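Adenylyltransferase and sulfurtransferase uba4 (Chaetomium thermophilum, PDB 6YUB) probably adenylates and then thiolates the C-terminal glycine of a small ubiquitin-like sulfur carrier, serving tRNA wobble-uridine thiolation and molybdenum cofactor synthesis. Local coordinates at residues B[162-167]-B[216-221]; B[48-53]-B[95-100]; B[36-41]-B[119-124]. One frame throughout, in Å; residues are numbered along the deposited sequence.

Contact 1 of 3, residues B[162-167]-B[216-221]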
loop_
_atom_site.group_PDB
_atom_site.type_symbol
_atom_site.label_atom_id
_atom_site.label_comp_id
_atom_site.label_asym_id
_atom_site.label_seq_id
_atom_site.Cartn_x
_atom_site.Cartn_y
_atom_site.Cartn_z
ATOM N N GLY B 162 -1.687 -4.527 7.412
ATOM C CA GLY B 162 -3.088 -4.515 7.068
ATOM C C GLY B 162 -3.415 -5.700 6.181
ATOM O O GLY B 162 -2.532 -6.348 5.623
ATOM N N GLN B 163 -4.710 -5.975 6.056
ATOM C CA GLN B 163 -5.170 -7.133 5.304
ATOM C C GLN B 163 -6.423 -6.784 4.520
ATOM O O GLN B 163 -7.174 -5.882 4.888
ATOM C CB GLN B 163 -5.459 -8.323 6.231
ATOM C CG GLN B 163 -4.270 -8.754 7.068
ATOM C CD GLN B 163 -4.543 -10.016 7.862
ATOM O OE1 GLN B 163 -3.629 -10.619 8.428
ATOM N NE2 GLN B 163 -5.806 -10.420 7.913
ATOM N N LEU B 164 -6.645 -7.521 3.433
ATOM C CA LEU B 164 -7.825 -7.337 2.602
ATOM C C LEU B 164 -8.137 -8.639 1.885
ATOM O O LEU B 164 -7.225 -9.350 1.453
ATOM C CB LEU B 164 -7.618 -6.210 1.583
ATOM C CG LEU B 164 -8.717 -6.028 0.537
ATOM C CD1 LEU B 164 -9.098 -4.561 0.424
ATOM C CD2 LEU B 164 -8.251 -6.555 -0.804
ATOM N N ILE B 165 -9.425 -8.951 1.767
ATOM C CA ILE B 165 -9.850 -10.161 1.076
ATOM C C ILE B 165 -11.301 -9.996 0.647
ATOM O O ILE B 165 -12.113 -9.411 1.367
ATOM C CB ILE B 165 -9.660 -11.413 1.967
ATOM C CG1 ILE B 165 -9.948 -12.680 1.161
ATOM C CG2 ILE B 165 -10.565 -11.342 3.192
ATOM C CD1 ILE B 165 -9.323 -13.924 1.749
ATOM N N VAL B 166 -11.616 -10.525 -0.531
ATOM C CA VAL B 166 -12.976 -10.569 -1.055
ATOM C C VAL B 166 -13.537 -11.960 -0.792
ATOM O O VAL B 166 -12.905 -12.976 -1.135
ATOM C CB VAL B 166 -13.008 -10.235 -2.554
ATOM C CG1 VAL B 166 -14.437 -10.246 -3.084
ATOM C CG2 VAL B 166 -12.354 -8.887 -2.807
ATOM N N LEU B 167 -14.718 -12.012 -0.177
ATOM C CA LEU B 167 -15.301 -13.264 0.285
ATOM C C LEU B 167 -16.696 -13.441 -0.297
ATOM O O LEU B 167 -17.404 -12.467 -0.577
ATOM C CB LEU B 167 -15.369 -13.307 1.821
ATOM C CG LEU B 167 -14.040 -13.147 2.557
ATOM C CD1 LEU B 167 -14.268 -12.748 4.011
ATOM C CD2 LEU B 167 -13.229 -14.433 2.474
ATOM N N VAL B 216 -8.632 2.377 0.662
ATOM C CA VAL B 216 -8.661 2.673 -0.767
ATOM C C VAL B 216 -8.775 1.385 -1.567
ATOM O O VAL B 216 -9.566 1.290 -2.513
ATOM C CB VAL B 216 -7.417 3.489 -1.171
ATOM C CG1 VAL B 216 -7.317 3.593 -2.687
ATOM C CG2 VAL B 216 -7.463 4.873 -0.540
ATOM N N ALA B 217 -8.002 0.363 -1.190
ATOM C CA ALA B 217 -8.088 -0.926 -1.867
ATOM C C ALA B 217 -9.494 -1.511 -1.775
ATOM O O ALA B 217 -9.992 -2.101 -2.741
ATOM C CB ALA B 217 -7.067 -1.895 -1.269
ATOM N N GLN B 218 -10.158 -1.342 -0.625
ATOM C CA GLN B 218 -11.524 -1.833 -0.483
ATOM C C GLN B 218 -12.457 -1.184 -1.495
ATOM O O GLN B 218 -13.302 -1.863 -2.095
ATOM C CB GLN B 218 -12.036 -1.560 0.928
ATOM C CG GLN B 218 -11.754 -2.630 1.933
ATOM C CD GLN B 218 -12.345 -2.295 3.290
ATOM O OE1 GLN B 218 -11.885 -1.378 3.966
ATOM N NE2 GLN B 218 -13.375 -3.032 3.685
ATOM N N ALA B 219 -12.340 0.136 -1.679
ATOM C CA ALA B 219 -13.166 0.818 -2.666
ATOM C C ALA B 219 -12.861 0.314 -4.069
ATOM O O ALA B 219 -13.777 0.061 -4.860
ATOM C CB ALA B 219 -12.955 2.332 -2.574
ATOM N N GLY B 220 -11.580 0.144 -4.391
ATOM C CA GLY B 220 -11.223 -0.371 -5.702
ATOM C C GLY B 220 -11.857 -1.716 -5.997
ATOM O O GLY B 220 -12.229 -2.003 -7.139
ATOM N N GLU B 221 -12.001 -2.560 -4.966
ATOM C CA GLU B 221 -12.598 -3.873 -5.174
ATOM C C GLU B 221 -14.104 -3.768 -5.357
ATOM O O GLU B 221 -14.670 -4.411 -6.253
ATOM C CB GLU B 221 -12.256 -4.797 -4.009
ATOM C CG GLU B 221 -10.792 -5.176 -3.949
ATOM C CD GLU B 221 -10.292 -5.735 -5.272
ATOM O OE1 GLU B 221 -10.797 -6.791 -5.708
ATOM O OE2 GLU B 221 -9.397 -5.103 -5.879
#
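Leu-164 reaches out from its strand and lays one methyl, CD1, against the turn of helix that carries Ala-217 and Gln-218. Its CG is anti to the backbone N (chi1 173°), and from there the two branches divide the work. Leu-164 CD1 lies 3.8 Å from Ala-217 CB. The same methyl is 3.5 Å from Gln-218 N and nearly as close to Gln-218 CG, so it meets a neighbouring methyl, a backbone amide and the root of a polar chain at once. CD2 heads down the helix to Glu-221, a looser approach of 4.3 Å to Glu-221 CG.

The leucine and Gln-218 pass each other at a slant. Only the aliphatic base of the glutamine serves this contact; its extended chain goes past the leucine and brings NE2 to two backbone carbonyls of the sheet, Asp-130 O and Val-153 O, which satisfy the buried NE2. Two residues along the strand, Val-166 is likewise set aslant to its partner: its CG2 lies 3.9 Å from Glu-221 OE1 and 4.2 Å from Glu-221 CG. The glutamate folds at chi2 (-53°), which swings its carboxylate back beside the valine; OE2 makes a salt bridge to Lys-224, and OE1 has a weak hydrogen bond to the backbone of the other chain. No hydrogen bond joins the two segments. The other chain of the assembly packs apolar side chains on Leu-164 and Ala-217, whereas Ile-165 faces the opposite way, toward Met-272 and Cys-188.

Strand and helix axes run 9.4 Å apart and only 14° from parallel. This is the packing of a helix along one face of an alpha/beta sheet, here helix 208-228 over the antiparallel extension of the Rossmann-like sheet of the ThiF family.

Contact 2 of 3, residues B[48-53]-B[95-100]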
loop_
_atom_site.group_PDB
_atom_site.type_symbol
_atom_site.label_atom_id
_atom_site.label_comp_id
_atom_site.label_asym_id
_atom_site.label_seq_id
_atom_site.Cartn_x
_atom_site.Cartn_y
_atom_site.Cartn_z
ATOM N N PRO B 48 -11.429 6.412 3.899
ATOM C CA PRO B 48 -10.933 6.367 2.513
ATOM C C PRO B 48 -11.829 5.569 1.582
ATOM O O PRO B 48 -12.019 5.958 0.424
ATOM C CB PRO B 48 -9.537 5.735 2.658
ATOM C CG PRO B 48 -9.552 5.044 3.991
ATOM C CD PRO B 48 -10.455 5.870 4.863
ATOM N N ALA B 49 -12.381 4.449 2.048
ATOM C CA ALA B 49 -13.302 3.689 1.212
ATOM C C ALA B 49 -14.480 4.561 0.785
ATOM O O ALA B 49 -14.814 4.644 -0.404
ATOM C CB ALA B 49 -13.785 2.448 1.960
ATOM N N ALA B 50 -15.115 5.233 1.749
ATOM C CA ALA B 50 -16.263 6.074 1.426
ATOM C C ALA B 50 -15.885 7.186 0.455
ATOM O O ALA B 50 -16.614 7.449 -0.508
ATOM C CB ALA B 50 -16.860 6.664 2.707
ATOM N N GLN B 51 -14.738 7.832 0.677
ATOM C CA GLN B 51 -14.351 8.966 -0.159
ATOM C C GLN B 51 -14.308 8.581 -1.633
ATOM O O GLN B 51 -14.810 9.312 -2.492
ATOM C CB GLN B 51 -12.993 9.512 0.290
ATOM C CG GLN B 51 -13.051 10.379 1.544
ATOM C CD GLN B 51 -11.685 10.907 1.946
ATOM O OE1 GLN B 51 -11.392 12.094 1.788
ATOM N NE2 GLN B 51 -10.839 10.025 2.463
ATOM N N TYR B 52 -13.710 7.429 -1.947
ATOM C CA TYR B 52 -13.491 7.069 -3.345
ATOM C C TYR B 52 -14.716 6.430 -3.979
ATOM O O TYR B 52 -14.890 6.527 -5.201
ATOM C CB TYR B 52 -12.269 6.156 -3.445
ATOM C CG TYR B 52 -10.978 6.919 -3.262
ATOM C CD1 TYR B 52 -10.365 7.554 -4.342
ATOM C CD2 TYR B 52 -10.390 7.040 -2.013
ATOM C CE1 TYR B 52 -9.194 8.265 -4.180
ATOM C CE2 TYR B 52 -9.220 7.750 -1.841
ATOM C CZ TYR B 52 -8.627 8.363 -2.927
ATOM O OH TYR B 52 -7.462 9.070 -2.752
ATOM N N LEU B 53 -15.579 5.788 -3.188
ATOM C CA LEU B 53 -16.871 5.358 -3.716
ATOM C C LEU B 53 -17.796 6.553 -3.951
ATOM O O LEU B 53 -18.587 6.556 -4.902
ATOM C CB LEU B 53 -17.522 4.355 -2.764
ATOM C CG LEU B 53 -16.803 3.012 -2.604
ATOM C CD1 LEU B 53 -17.442 2.175 -1.503
ATOM C CD2 LEU B 53 -16.800 2.241 -3.915
ATOM N N THR B 95 -20.707 14.478 5.828
ATOM C CA THR B 95 -20.503 15.892 5.532
ATOM C C THR B 95 -19.406 16.067 4.486
ATOM O O THR B 95 -19.543 16.878 3.563
ATOM C CB THR B 95 -20.151 16.665 6.805
ATOM O OG1 THR B 95 -21.265 16.652 7.702
ATOM C CG2 THR B 95 -19.785 18.106 6.469
ATOM N N HIS B 96 -18.317 15.304 4.608
ATOM C CA HIS B 96 -17.223 15.390 3.646
ATOM C C HIS B 96 -17.570 14.690 2.339
ATOM O O HIS B 96 -17.171 15.147 1.263
ATOM C CB HIS B 96 -15.953 14.791 4.254
ATOM C CG HIS B 96 -14.778 14.787 3.326
ATOM N ND1 HIS B 96 -14.274 15.937 2.756
ATOM C CD2 HIS B 96 -14.003 13.771 2.874
ATOM C CE1 HIS B 96 -13.240 15.628 1.991
ATOM N NE2 HIS B 96 -13.053 14.322 2.051
ATOM N N LEU B 97 -18.306 13.581 2.403
ATOM C CA LEU B 97 -18.729 12.917 1.174
ATOM C C LEU B 97 -19.621 13.831 0.345
ATOM O O LEU B 97 -19.466 13.924 -0.876
ATOM C CB LEU B 97 -19.455 11.611 1.500
ATOM C CG LEU B 97 -18.661 10.572 2.291
ATOM C CD1 LEU B 97 -19.515 9.332 2.547
ATOM C CD2 LEU B 97 -17.371 10.189 1.585
ATOM N N ILE B 98 -20.567 14.515 0.993
ATOM C CA ILE B 98 -21.428 15.456 0.283
ATOM C C ILE B 98 -20.593 16.548 -0.376
ATOM O O ILE B 98 -20.913 17.012 -1.475
ATOM C CB ILE B 98 -22.482 16.037 1.243
ATOM C CG1 ILE B 98 -23.525 14.960 1.570
ATOM C CG2 ILE B 98 -23.139 17.275 0.642
ATOM C CD1 ILE B 98 -24.427 15.309 2.727
ATOM N N GLU B 99 -19.505 16.966 0.277
ATOM C CA GLU B 99 -18.594 17.914 -0.350
ATOM C C GLU B 99 -17.985 17.334 -1.618
ATOM O O GLU B 99 -17.912 18.016 -2.650
ATOM C CB GLU B 99 -17.490 18.312 0.630
ATOM C CG GLU B 99 -17.954 19.204 1.773
ATOM C CD GLU B 99 -16.804 19.644 2.663
ATOM O OE1 GLU B 99 -15.866 18.847 2.863
ATOM O OE2 GLU B 99 -16.832 20.793 3.154
ATOM N N ILE B 100 -17.543 16.070 -1.561
ATOM C CA ILE B 100 -16.905 15.444 -2.711
ATOM C C ILE B 100 -17.898 15.299 -3.856
ATOM O O ILE B 100 -17.583 15.580 -5.021
ATOM C CB ILE B 100 -16.316 14.077 -2.313
ATOM C CG1 ILE B 100 -15.177 14.259 -1.309
ATOM C CG2 ILE B 100 -15.846 13.314 -3.555
ATOM C CD1 ILE B 100 -14.673 12.952 -0.728
#
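Gln-51 and His-96 join their helices by a side-chain hydrogen bond, His-96 NE2 to Gln-51 OE1, 2.8 Å long and noticeably bent, with 137° at the hydrogen. The histidine reaches it because a chi1 near 180° (178°) swings the imidazole away from the main-chain N and out from the helix toward the glutamine. Gln-51 answers with an extended chain. Its carbonyl oxygen sits close to the plane of the imidazole, but the amide is turned 58° from the ring. A weak bond of 3.3 Å from His-96 ND1 to Glu-99 OE1 steadies the ring from its other nitrogen, and Ile-100 CG1 lies over one face, toward the rim.

Beside this polar pair the packing is apolar. Ile-100 CD1 comes to 3.8 Å from Gln-51 CG, the two chains crossing nearly at right angles. Leu-97 turns CD2 to Ala-50, 3.7 Å from Ala-50 CB and 3.5 Å from Ala-50 O.

Replacing Gln-51 by an alanine would probably leave His-96 NE2 without its acceptor and Ile-100 CD1 facing a gap where the chain had been.

Polar side chains of the other chain of the assembly bond to Gln-51 OE1 and stack on the His-96 ring. With NE2 facing an amide oxygen and ND1 weakly bonded to a carboxylate, the ring may be partly protonated on both nitrogens.

Contact 3 of 3, residues B[36-41]-B[119-124]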
loop_
_atom_site.group_PDB
_atom_site.type_symbol
_atom_site.label_atom_id
_atom_site.label_comp_id
_atom_site.label_asym_id
_atom_site.label_seq_id
_atom_site.Cartn_x
_atom_site.Cartn_y
_atom_site.Cartn_z
ATOM N N LYS B 36 -25.882 -0.260 -4.594
ATOM C CA LYS B 36 -26.049 0.090 -3.186
ATOM C C LYS B 36 -24.931 -0.586 -2.404
ATOM O O LYS B 36 -24.892 -1.818 -2.319
ATOM C CB LYS B 36 -27.414 -0.345 -2.658
ATOM C CG LYS B 36 -28.597 0.087 -3.505
ATOM C CD LYS B 36 -29.903 -0.296 -2.825
ATOM C CE LYS B 36 -30.925 -0.819 -3.823
ATOM N NZ LYS B 36 -32.204 -1.213 -3.161
ATOM N N VAL B 37 -24.030 0.208 -1.833
ATOM C CA VAL B 37 -22.861 -0.304 -1.130
ATOM C C VAL B 37 -22.947 0.114 0.331
ATOM O O VAL B 37 -23.169 1.291 0.632
ATOM C CB VAL B 37 -21.550 0.195 -1.768
ATOM C CG1 VAL B 37 -20.348 -0.297 -0.980
ATOM C CG2 VAL B 37 -21.467 -0.258 -3.217
ATOM N N LEU B 38 -22.759 -0.852 1.230
ATOM C CA LEU B 38 -22.798 -0.619 2.667
ATOM C C LEU B 38 -21.379 -0.572 3.214
ATOM O O LEU B 38 -20.561 -1.450 2.911
ATOM C CB LEU B 38 -23.600 -1.719 3.369
ATOM C CG LEU B 38 -23.747 -1.601 4.884
ATOM C CD1 LEU B 38 -24.568 -0.369 5.244
ATOM C CD2 LEU B 38 -24.373 -2.862 5.477
ATOM N N ILE B 39 -21.091 0.447 4.013
ATOM C CA ILE B 39 -19.790 0.615 4.657
ATOM C C ILE B 39 -20.018 0.519 6.159
ATOM O O ILE B 39 -20.640 1.405 6.756
ATOM C CB ILE B 39 -19.125 1.947 4.285
ATOM C CG1 ILE B 39 -18.928 2.038 2.768
ATOM C CG2 ILE B 39 -17.797 2.094 5.011
ATOM C CD1 ILE B 39 -18.373 3.372 2.290
ATOM N N ILE B 40 -19.521 -0.552 6.768
ATOM C CA ILE B 40 -19.707 -0.802 8.193
ATOM C C ILE B 40 -18.445 -0.308 8.893
ATOM O O ILE B 40 -17.397 -0.957 8.841
ATOM C CB ILE B 40 -19.979 -2.280 8.482
ATOM C CG1 ILE B 40 -21.072 -2.811 7.554
ATOM C CG2 ILE B 40 -20.392 -2.463 9.936
ATOM C CD1 ILE B 40 -21.322 -4.300 7.685
ATOM N N GLY B 41 -18.549 0.835 9.557
ATOM C CA GLY B 41 -17.405 1.450 10.196
ATOM C C GLY B 41 -16.991 2.732 9.500
ATOM O O GLY B 41 -16.710 2.722 8.297
ATOM N N ALA B 119 -28.700 -8.438 10.430
ATOM C CA ALA B 119 -29.473 -8.808 9.251
ATOM C C ALA B 119 -30.324 -7.645 8.760
ATOM O O ALA B 119 -30.453 -7.427 7.547
ATOM C CB ALA B 119 -30.344 -10.024 9.554
ATOM N N GLN B 120 -30.912 -6.877 9.685
ATOM C CA GLN B 120 -31.705 -5.722 9.278
ATOM C C GLN B 120 -30.858 -4.722 8.502
ATOM O O GLN B 120 -31.309 -4.162 7.497
ATOM C CB GLN B 120 -32.323 -5.043 10.499
ATOM C CG GLN B 120 -33.209 -5.937 11.331
ATOM C CD GLN B 120 -33.416 -5.390 12.731
ATOM O OE1 GLN B 120 -33.071 -6.042 13.718
ATOM N NE2 GLN B 120 -33.990 -4.188 12.824
ATOM N N ILE B 121 -29.626 -4.480 8.961
ATOM C CA ILE B 121 -28.774 -3.478 8.342
ATOM C C ILE B 121 -28.283 -3.950 6.982
ATOM O O ILE B 121 -28.266 -3.179 6.016
ATOM C CB ILE B 121 -27.599 -3.139 9.280
ATOM C CG1 ILE B 121 -28.111 -2.382 10.507
ATOM C CG2 ILE B 121 -26.535 -2.348 8.535
ATOM C CD1 ILE B 121 -27.049 -2.090 11.554
ATOM N N ILE B 122 -27.888 -5.225 6.881
ATOM C CA ILE B 122 -27.183 -5.707 5.706
ATOM C C ILE B 122 -28.129 -6.040 4.561
ATOM O O ILE B 122 -27.768 -5.867 3.390
ATOM C CB ILE B 122 -26.327 -6.933 6.101
ATOM C CG1 ILE B 122 -25.089 -6.479 6.878
ATOM C CG2 ILE B 122 -25.961 -7.751 4.883
ATOM C CD1 ILE B 122 -24.325 -7.607 7.547
ATOM N N LYS B 123 -29.335 -6.506 4.861
ATOM C CA LYS B 123 -30.193 -7.085 3.834
ATOM C C LYS B 123 -30.412 -6.196 2.616
ATOM O O LYS B 123 -30.441 -6.734 1.497
ATOM C CB LYS B 123 -31.551 -7.452 4.461
ATOM C CG LYS B 123 -32.345 -8.492 3.681
ATOM C CD LYS B 123 -33.787 -8.618 4.178
ATOM C CE LYS B 123 -33.858 -8.754 5.693
ATOM N NZ LYS B 123 -35.225 -9.118 6.166
ATOM N N PRO B 124 -30.597 -4.878 2.739
ATOM C CA PRO B 124 -30.948 -4.071 1.563
ATOM C C PRO B 124 -29.804 -3.776 0.599
ATOM O O PRO B 124 -30.046 -3.120 -0.421
ATOM C CB PRO B 124 -31.470 -2.756 2.182
ATOM C CG PRO B 124 -31.743 -3.065 3.626
ATOM C CD PRO B 124 -30.745 -4.120 3.996
#
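Leu-38 carries this contact, pointing from strand 36-40 at Ile-121 and Ile-122 of the short helix beyond it. Its CB leaves the strand toward the helix, but Leu-38 CB is still 6.0 Å from Ile-121 CG2. The fork then stands up from the sheet, turned to the far side of CB from the main-chain nitrogen (chi1 -179°), and CG closes to 4.7 Å from Ile-121 CG2. Of the two tips, Leu-38 CD1 stays a loose 4.3 Å from Ile-121 CG2. CD2 makes the real touch, settling between two consecutive residues: it is 3.8 Å from Ile-121 CG2, 3.9 Å from Ile-122 CG1, and near the carbonyl oxygen of Ile-121 as well. The leucine and Ile-121 chains cross nearly at right angles, while Val-64, Ile-128 and Trp-125 close in around Leu-38.

Further along the strand Ile-40 adds a lighter touch, its CD1 4.4 Å from Ile-122 CG1. At the other end Lys-36 runs its aliphatic chain past the loop, CD at 3.7 Å from Pro-124 O, with no hydrogen bond between the two.

Beyond Ile-40 the strand gives way to Gly-41, at whose backbone angles (phi 111°) a CB would press on Ile-40 O, which calls for glycine. That strand leading into a Gly-41, Gly-43, Gly-46 turn fits the GxGxxG signature of a Rossmann-type fold, consistent with the ATP site predicted at Gly-44 and Asp-65.

The three contacts lie at the corners of a near-equilateral triangle, with centres about 17 Å apart, all within the ThiF-family adenylyltransferase part. Contacts 1 and 3 reach the same mixed sheet: contact 3 at strand 36-40, among its parallel strands, and contact 1 at strand 161-167, the first of the antiparallel strands beyond 152-158. Helix 46-56 of contact 2 follows strand 36-40 and packs on it through Ala-50 and Ile-39, on the face opposite helix 118-122; it also meets helix 208-228 where Tyr-52 touches Val-216. Along the chain contact 2 nests inside contact 3, and contact 1 follows, so the predicted nucleotide-binding part comes earlier in the sequence than the strand and helix of contact 1.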